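Local coordinates for enoyl-acyl carrier protein reductase (Uncultured bacterium, PDB 6KIA) that probably catalyses the NADH-dependent reduction of enoyl-acyl carrier protein, the closing step of each fatty-acid elongation cycle, and is linked to triclosan resistance, at residues Arg268-Ala273 against Gly419-Leu424; Thr284-Pro289 against His412-Pro417; Glu340-Lys345 against Thr384-Ser389. All coordinates share one frame; numbering follows the deposited sequence.

Contact 1 of 3, residues Arg268-Ala273 against Gly419-Leu424; sequences RLERIA and GPVLWL
OE2 of Glu270, the oxygen by which this helix residue meets the strand at Val421 and Trp423, is gripped by two hydrogen bonds, one from ND2 of Asn287 and one with ND1 of His242. A buried carboxylate oxygen is thus satisfied by one partner from strand 283-287 and one from the loop at His242. The chain leading to it runs out extended (chi2 170°) and crosses Val421 nearly at right angles. Its CG rests between the two methyls of that valine, 4.0 Å from CG1 of Val421, and CB of Glu270 meets CG2 of Val421. At the outer end OE2 of Glu270 comes to 4.0 Å from CH2 of Trp423, with carboxylate and indole planes 56° apart. The indole is anchored in turn through NE1 to the carbonyl of His242, whose ring it also touches, so His242 probably helps to position both groups. One helical turn on, Ala273 brings its small CB to 3.5 Å from O of Pro420, and CB of Pro420 lies 4.2 Å from CB of Ala273. With the small Ala273 at this point, helix 263-278 packs against strand 421-423, as helices do on the parallel sheet of a Rossmann-type fold.

Contact 2 of 3, residues Thr284-Pro289 against His412-Pro417; sequences TVYNCP and HESSNP. With NAI (1,4-dihydronicotinamide adenine dinucleotide), chain D.
The ring of Tyr286 meets Glu413 at its edge: CG of Glu413 lies in the ring plane, 3.9 Å from CE2 of Tyr286, and the carboxylate beyond it is turned 81° from that plane. Over one face of the ring stands CG2 of Thr284, two residues back on the same strand, 3.5 Å above the plane and displaced toward the rim. The phenol end of the ring makes the closest approaches to segment 412-417. OH of Tyr286 comes to 3.4 Å from CB of Glu413 and to 3.1 Å from OG of Ser414, the latter already hydrogen-bonded to the carbonyl of Met410 in the preceding helical turn. A bend at chi2 (64°) swings the carboxylate of Glu413 away from the ring, and OE2 takes a hydrogen bond from the backbone N of Ala418. The residues from Glu413 to Asn416 form a type I beta turn, which brings Pro417 back toward the strand. There CB of Pro417 packs 3.5 Å from OG1 of Thr284, an oxygen whose hydrogen bond goes to O of Gly419. At the other end of the strand segment the chain arrives at the cofactor. O of Pro289, hydrogen-bonded with OH of Tyr33, lies 3.3 Å from C4N of the NADH, the carbon that carries the transferable hydride, and O of Cys288 is near C5N. The dinucleotide lying at the C-terminal ends of the parallel strands, here reached by the segment that follows strand 283-287, is as in Rossmann-type folds.

Contact 3 of 3, residues Glu340-Lys345 against Thr384-Ser389; sequences ESLLQK and TKMHKS
Met386 reaches, extended beyond CG, to the flank of helix 339-351, and the two side chains it meets there, Leu342 and Lys345, both lie oblique to it. The extension (chi2 172°, chi3 -177°) spaces sulfur and methyl along the helix face so that each finds a different residue. SD of Met386 sits 4.1 Å from CB of Leu342 and only slightly farther from CG of Leu342. The terminal CE of Met386 goes on to the aliphatic part of the lysine, 3.6 Å from CE of Lys345 and 4.0 Å from CD of Lys345. The leucine and the lysine stand three residues apart, hence almost one turn, and present neighbouring surfaces on the same side of the helix. In this helical region remote from the sheet, helix 339-351 packs against the turn that follows helix 370-385, and Leu342 and Lys345 also touch Ile383 of that helix. Lys345 behaves as a two-part side chain. Its CD and CE lie against the S-methyl carbon, while bends at its last two torsions carry NZ to a salt bridge with OE1 of Glu382, which should help hold the methylenes in place. Beside Met386 the loop is pinned by His387, whose ND1 donates to the carbonyl of Ile383 and weakly, at 3.3 Å and 131°, to O of Thr384. Across the same imidazole NE2 is hydrogen-bonded with the backbone N of Val394, a pairing consistent with a neutral ring protonated on ND1.

Contacts 1 and 2 share one sheet, in which strands 283-287 and 421-423 run parallel as neighbours; their centres are 9 Å apart, and Leu422 O and Asn287 N, 2.7 Å apart, probably form a hydrogen bond between them. Helix 263-278 leads into the first strand and helix 394-413 precedes the second. Contact 3 stands well apart, its centre 35 Å from that of contact 1 and 33 Å from that of contact 2. Along the chain the three are nested, contact 3 inside contact 2 and contact 2 inside contact 1. The chain thus leaves the nucleotide-binding sheet for a largely helical excursion and returns to add a further strand beside it.

Contact 1 of 3, residues Arg268-Ala273 against Gly419-Leu424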
# COMPACT_ATOMS: atom_id res chain seq x y z
N ARG A 268 -8.91 -2.74 9.60
CA ARG A 268 -8.70 -4.00 10.30
C ARG A 268 -7.20 -4.23 10.54
O ARG A 268 -6.78 -4.70 11.60
CB ARG A 268 -9.29 -5.17 9.51
CG ARG A 268 -9.21 -6.50 10.24
CD ARG A 268 -9.89 -7.60 9.44
NE ARG A 268 -9.89 -8.85 10.19
CZ ARG A 268 -10.81 -9.19 11.08
NH1 ARG A 268 -11.85 -8.40 11.32
NH2 ARG A 268 -10.70 -10.34 11.73
N LEU A 269 -6.39 -3.85 9.56
CA LEU A 269 -4.93 -3.88 9.69
C LEU A 269 -4.46 -3.04 10.88
O LEU A 269 -3.64 -3.49 11.70
CB LEU A 269 -4.28 -3.38 8.39
CG LEU A 269 -2.76 -3.27 8.36
CD1 LEU A 269 -2.14 -4.67 8.30
CD2 LEU A 269 -2.32 -2.41 7.17
N GLU A 270 -4.99 -1.83 10.97
CA GLU A 270 -4.70 -0.97 12.12
C GLU A 270 -5.08 -1.65 13.44
O GLU A 270 -4.29 -1.64 14.40
CB GLU A 270 -5.45 0.35 12.00
CG GLU A 270 -4.94 1.22 10.88
CD GLU A 270 -5.82 2.41 10.61
OE1 GLU A 270 -6.99 2.40 11.08
OE2 GLU A 270 -5.37 3.32 9.91
N ARG A 271 -6.27 -2.24 13.49
CA ARG A 271 -6.70 -2.91 14.72
C ARG A 271 -5.77 -4.08 15.11
O ARG A 271 -5.50 -4.29 16.29
CB ARG A 271 -8.13 -3.41 14.61
CG ARG A 271 -9.15 -2.28 14.58
CD ARG A 271 -10.59 -2.77 14.77
NE ARG A 271 -11.01 -3.82 13.84
CZ ARG A 271 -11.52 -3.59 12.63
NH1 ARG A 271 -11.65 -2.34 12.19
NH2 ARG A 271 -11.89 -4.61 11.87
N ILE A 272 -5.30 -4.83 14.12
CA ILE A 272 -4.33 -5.90 14.39
C ILE A 272 -3.06 -5.33 15.04
O ILE A 272 -2.56 -5.87 16.05
CB ILE A 272 -3.99 -6.67 13.09
CG1 ILE A 272 -5.19 -7.50 12.63
CG2 ILE A 272 -2.77 -7.59 13.30
CD1 ILE A 272 -5.12 -7.95 11.18
N ALA A 273 -2.57 -4.22 14.50
CA ALA A 273 -1.39 -3.56 15.10
C ALA A 273 -1.65 -3.11 16.53
O ALA A 273 -0.80 -3.27 17.41
CB ALA A 273 -0.95 -2.36 14.26
N GLY A 419 4.05 4.50 18.36
CA GLY A 419 2.78 3.83 18.55
C GLY A 419 2.45 2.83 17.47
O GLY A 419 3.20 2.67 16.52
N PRO A 420 1.31 2.15 17.61
CA PRO A 420 0.93 1.10 16.66
C PRO A 420 0.45 1.61 15.30
O PRO A 420 0.42 0.83 14.35
CB PRO A 420 -0.21 0.38 17.40
CG PRO A 420 -0.79 1.40 18.31
CD PRO A 420 0.36 2.26 18.74
N VAL A 421 0.00 2.87 15.23
CA VAL A 421 -0.52 3.45 13.99
C VAL A 421 -0.06 4.89 13.87
O VAL A 421 -0.32 5.72 14.76
CB VAL A 421 -2.07 3.40 13.92
CG1 VAL A 421 -2.54 3.88 12.56
CG2 VAL A 421 -2.62 2.00 14.22
N LEU A 422 0.66 5.20 12.79
CA LEU A 422 1.24 6.51 12.59
C LEU A 422 1.03 6.98 11.17
O LEU A 422 1.27 6.23 10.22
CB LEU A 422 2.74 6.50 12.90
CG LEU A 422 3.13 6.14 14.34
CD1 LEU A 422 4.65 5.97 14.45
CD2 LEU A 422 2.62 7.25 15.26
N TRP A 423 0.60 8.22 11.02
CA TRP A 423 0.47 8.82 9.69
C TRP A 423 1.77 9.52 9.28
O TRP A 423 2.32 10.34 10.04
CB TRP A 423 -0.69 9.82 9.64
CG TRP A 423 -2.05 9.31 9.27
CD1 TRP A 423 -2.72 9.54 8.09
CD2 TRP A 423 -2.94 8.54 10.09
NE1 TRP A 423 -3.96 8.98 8.15
CE2 TRP A 423 -4.12 8.33 9.35
CE3 TRP A 423 -2.85 8.00 11.38
CZ2 TRP A 423 -5.21 7.61 9.85
CZ3 TRP A 423 -3.95 7.28 11.88
CH2 TRP A 423 -5.10 7.09 11.12
N LEU A 424 2.23 9.22 8.06
CA LEU A 424 3.31 9.96 7.42
C LEU A 424 2.67 10.85 6.37
O LEU A 424 2.36 10.38 5.27
CB LEU A 424 4.32 9.00 6.79
CG LEU A 424 4.87 7.92 7.73
CD1 LEU A 424 5.89 7.06 7.00
CD2 LEU A 424 5.53 8.59 8.94

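Contact 2 of 3, residues Thr284-Pro289 against His412-Pro417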
# COMPACT_ATOMS: atom_id res chain seq x y z
N THR A 284 3.78 -1.60 13.91
CA THR A 284 3.32 -0.27 13.56
C THR A 284 2.83 -0.24 12.11
O THR A 284 3.54 -0.67 11.18
CB THR A 284 4.44 0.78 13.76
OG1 THR A 284 4.87 0.79 15.14
CG2 THR A 284 3.96 2.19 13.36
N VAL A 285 1.62 0.26 11.92
CA VAL A 285 1.11 0.57 10.59
C VAL A 285 1.45 2.00 10.27
O VAL A 285 1.13 2.91 11.04
CB VAL A 285 -0.42 0.39 10.49
CG1 VAL A 285 -0.94 0.90 9.14
CG2 VAL A 285 -0.81 -1.07 10.72
N TYR A 286 2.11 2.21 9.14
CA TYR A 286 2.44 3.56 8.70
C TYR A 286 1.47 3.94 7.62
O TYR A 286 1.52 3.39 6.52
CB TYR A 286 3.89 3.63 8.20
CG TYR A 286 4.91 3.41 9.30
CD1 TYR A 286 5.36 2.12 9.62
CD2 TYR A 286 5.39 4.48 10.04
CE1 TYR A 286 6.28 1.93 10.64
CE2 TYR A 286 6.31 4.29 11.05
CZ TYR A 286 6.75 3.04 11.34
OH TYR A 286 7.68 2.90 12.37
N ASN A 287 0.57 4.87 7.94
CA ASN A 287 -0.41 5.34 6.96
C ASN A 287 0.24 6.36 6.04
O ASN A 287 0.56 7.50 6.44
CB ASN A 287 -1.64 5.92 7.65
CG ASN A 287 -2.58 4.83 8.14
OD1 ASN A 287 -2.76 3.79 7.48
ND2 ASN A 287 -3.15 5.03 9.34
N CYS A 288 0.51 5.92 4.82
CA CYS A 288 1.36 6.67 3.87
C CYS A 288 0.57 7.41 2.81
O CYS A 288 -0.60 7.08 2.58
CB CYS A 288 2.35 5.71 3.20
SG CYS A 288 3.61 5.04 4.36
N PRO A 289 1.19 8.39 2.13
CA PRO A 289 0.44 9.15 1.12
C PRO A 289 0.02 8.39 -0.13
O PRO A 289 0.56 7.36 -0.49
CB PRO A 289 1.44 10.24 0.70
CG PRO A 289 2.33 10.39 1.84
CD PRO A 289 2.52 8.98 2.37
N HIS A 412 13.77 4.46 10.48
CA HIS A 412 14.24 5.02 11.75
C HIS A 412 13.16 5.03 12.83
O HIS A 412 13.45 4.75 14.00
CB HIS A 412 14.82 6.43 11.54
CG HIS A 412 16.12 6.44 10.80
ND1 HIS A 412 17.24 5.77 11.25
CD2 HIS A 412 16.50 7.07 9.66
CE1 HIS A 412 18.24 5.97 10.42
NE2 HIS A 412 17.82 6.75 9.44
N GLU A 413 11.90 5.32 12.48
CA GLU A 413 10.85 5.27 13.47
C GLU A 413 10.73 3.86 14.04
O GLU A 413 10.43 3.68 15.23
CB GLU A 413 9.52 5.73 12.88
CG GLU A 413 8.39 5.89 13.91
CD GLU A 413 8.67 6.98 14.94
OE1 GLU A 413 9.55 7.85 14.72
OE2 GLU A 413 7.98 6.99 15.97
N SER A 414 10.94 2.84 13.21
CA SER A 414 10.80 1.47 13.72
C SER A 414 11.87 1.11 14.74
O SER A 414 11.68 0.18 15.50
CB SER A 414 10.78 0.45 12.60
OG SER A 414 9.65 0.63 11.76
N SER A 415 12.99 1.82 14.79
CA SER A 415 13.92 1.52 15.86
C SER A 415 13.32 1.87 17.22
O SER A 415 13.61 1.21 18.21
CB SER A 415 15.27 2.22 15.68
OG SER A 415 16.06 1.57 14.71
N ASN A 416 12.51 2.91 17.26
CA ASN A 416 11.85 3.33 18.50
C ASN A 416 10.48 3.94 18.23
O ASN A 416 10.33 5.16 18.27
CB ASN A 416 12.72 4.33 19.26
CG ASN A 416 12.14 4.70 20.62
OD1 ASN A 416 11.47 3.88 21.26
ND2 ASN A 416 12.39 5.93 21.06
N PRO A 417 9.50 3.10 17.91
CA PRO A 417 8.22 3.61 17.41
C PRO A 417 7.33 4.28 18.46
O PRO A 417 7.22 3.78 19.58
CB PRO A 417 7.55 2.36 16.84
CG PRO A 417 8.16 1.21 17.61
CD PRO A 417 9.59 1.63 17.85
PA NAI D . 2.80 -2.96 -5.22
O1A NAI D . 4.23 -2.73 -5.56
O2A NAI D . 1.91 -3.56 -6.29
O5B NAI D . 2.77 -3.84 -3.89
C5B NAI D . 1.71 -4.74 -3.66
C4B NAI D . 2.28 -5.71 -2.58
O4B NAI D . 1.09 -6.63 -2.20
C3B NAI D . 3.22 -6.46 -3.03
O3B NAI D . 4.30 -6.67 -2.03
C2B NAI D . 2.48 -7.90 -3.38
O2B NAI D . 3.50 -8.96 -3.47
C1B NAI D . 1.64 -8.04 -2.42
N9A NAI D . 0.43 -8.78 -2.86
C8A NAI D . -0.57 -8.53 -3.72
N7A NAI D . -1.39 -9.58 -3.72
C5A NAI D . -0.89 -10.49 -2.85
C6A NAI D . -1.41 -11.74 -2.52
N6A NAI D . -2.56 -12.47 -2.95
N1A NAI D . -0.74 -12.48 -1.63
C2A NAI D . 0.42 -12.02 -1.06
N3A NAI D . 0.93 -10.77 -1.39
C4A NAI D . 0.24 -10.01 -2.30
O3 NAI D . 2.05 -1.55 -4.79
PN NAI D . 2.20 -0.67 -3.44
O1N NAI D . 3.63 -0.28 -3.23
O2N NAI D . 1.27 0.50 -3.68
O5D NAI D . 1.68 -1.57 -2.23
C5D NAI D . 2.49 -1.84 -1.10
C4D NAI D . 1.70 -1.42 0.16
O4D NAI D . 1.60 -0.10 0.17
C3D NAI D . 0.26 -1.93 0.09
O3D NAI D . -0.14 -2.52 1.28
C2D NAI D . -0.52 -0.61 -0.11
O2D NAI D . -1.93 -0.82 0.28
C1D NAI D . 0.13 0.26 0.62
N1N NAI D . -0.15 1.65 0.26
C2N NAI D . -0.21 2.07 -1.05
C3N NAI D . -0.54 3.40 -1.34
C7N NAI D . -0.58 3.91 -2.78
O7N NAI D . -1.16 4.96 -3.06
N7N NAI D . 0.07 3.16 -3.79
C4N NAI D . -0.79 4.32 -0.33
C5N NAI D . -0.67 3.90 1.00
C6N NAI D . -0.36 2.56 1.28

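Contact 3 of 3, residues Glu340-Lys345 against Thr384-Ser389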
# COMPACT_ATOMS: atom_id res chain seq x y z
N GLU A 340 2.57 26.38 -11.88
CA GLU A 340 1.63 27.19 -11.11
C GLU A 340 0.17 26.92 -11.44
O GLU A 340 -0.64 26.83 -10.52
CB GLU A 340 1.93 28.70 -11.21
CG GLU A 340 3.19 29.16 -10.47
CD GLU A 340 4.49 28.82 -11.18
OE1 GLU A 340 4.46 28.36 -12.34
OE2 GLU A 340 5.56 29.04 -10.56
N SER A 341 -0.19 26.92 -12.73
CA SER A 341 -1.57 26.63 -13.16
C SER A 341 -2.05 25.27 -12.68
O SER A 341 -3.21 25.11 -12.25
CB SER A 341 -1.71 26.71 -14.68
OG SER A 341 -1.62 28.05 -15.10
N LEU A 342 -1.15 24.29 -12.79
CA LEU A 342 -1.46 22.93 -12.34
C LEU A 342 -1.81 22.97 -10.85
O LEU A 342 -2.87 22.49 -10.40
CB LEU A 342 -0.27 22.00 -12.59
CG LEU A 342 -0.47 20.48 -12.39
CD1 LEU A 342 0.59 19.68 -13.16
CD2 LEU A 342 -0.47 20.07 -10.93
N LEU A 343 -0.91 23.56 -10.06
CA LEU A 343 -1.12 23.59 -8.63
C LEU A 343 -2.36 24.38 -8.23
O LEU A 343 -3.03 24.03 -7.24
CB LEU A 343 0.11 24.13 -7.93
CG LEU A 343 1.31 23.18 -7.94
CD1 LEU A 343 2.54 23.87 -7.39
CD2 LEU A 343 1.01 21.91 -7.11
N GLN A 344 -2.66 25.44 -8.98
CA GLN A 344 -3.84 26.24 -8.69
C GLN A 344 -5.10 25.44 -9.00
O GLN A 344 -6.11 25.54 -8.30
CB GLN A 344 -3.79 27.55 -9.50
CG GLN A 344 -4.95 28.49 -9.18
CD GLN A 344 -4.94 28.94 -7.72
OE1 GLN A 344 -3.93 29.44 -7.23
NE2 GLN A 344 -6.05 28.72 -7.02
N LYS A 345 -5.04 24.59 -10.01
CA LYS A 345 -6.19 23.79 -10.33
C LYS A 345 -6.44 22.76 -9.22
O LYS A 345 -7.60 22.44 -8.87
CB LYS A 345 -5.98 23.10 -11.68
CG LYS A 345 -7.03 22.10 -12.08
CD LYS A 345 -6.79 21.66 -13.52
CE LYS A 345 -6.85 22.86 -14.49
NZ LYS A 345 -8.20 23.47 -14.69
N THR A 384 -3.30 15.48 -16.77
CA THR A 384 -2.53 14.62 -17.65
C THR A 384 -2.34 15.22 -19.05
O THR A 384 -1.25 15.12 -19.63
CB THR A 384 -3.17 13.24 -17.76
OG1 THR A 384 -3.14 12.64 -16.46
CG2 THR A 384 -2.41 12.37 -18.75
N LYS A 385 -3.35 15.91 -19.56
CA LYS A 385 -3.20 16.49 -20.88
C LYS A 385 -2.32 17.73 -20.88
O LYS A 385 -1.90 18.19 -21.96
CB LYS A 385 -4.56 16.87 -21.48
CG LYS A 385 -5.53 15.72 -21.72
CD LYS A 385 -6.82 16.26 -22.33
CE LYS A 385 -8.01 15.36 -22.06
NZ LYS A 385 -7.61 13.98 -21.72
N MET A 386 -1.96 18.23 -19.69
CA MET A 386 -0.94 19.29 -19.62
C MET A 386 0.50 18.84 -19.93
O MET A 386 1.39 19.68 -20.06
CB MET A 386 -0.94 19.94 -18.24
CG MET A 386 -2.20 20.70 -17.90
SD MET A 386 -2.11 21.19 -16.18
CE MET A 386 -3.71 21.99 -15.99
N HIS A 387 0.71 17.53 -20.04
CA HIS A 387 2.06 16.98 -20.15
C HIS A 387 2.55 16.83 -21.58
O HIS A 387 1.76 16.55 -22.49
CB HIS A 387 2.12 15.62 -19.44
CG HIS A 387 2.07 15.72 -17.95
ND1 HIS A 387 0.92 16.05 -17.26
CD2 HIS A 387 3.03 15.52 -17.01
CE1 HIS A 387 1.17 16.05 -15.96
NE2 HIS A 387 2.45 15.75 -15.79
N LYS A 388 3.86 17.01 -21.77
CA LYS A 388 4.48 16.77 -23.07
C LYS A 388 4.18 15.35 -23.52
O LYS A 388 3.81 15.11 -24.67
CB LYS A 388 6.00 16.98 -23.02
CG LYS A 388 6.43 18.41 -22.78
CD LYS A 388 7.95 18.55 -22.88
CE LYS A 388 8.38 19.98 -22.58
NZ LYS A 388 9.83 20.10 -22.25
N SER A 389 4.33 14.42 -22.59
CA SER A 389 4.14 13.00 -22.84
C SER A 389 3.46 12.32 -21.65
O SER A 389 3.83 12.54 -20.50
CB SER A 389 5.48 12.32 -23.10
OG SER A 389 5.27 10.92 -23.20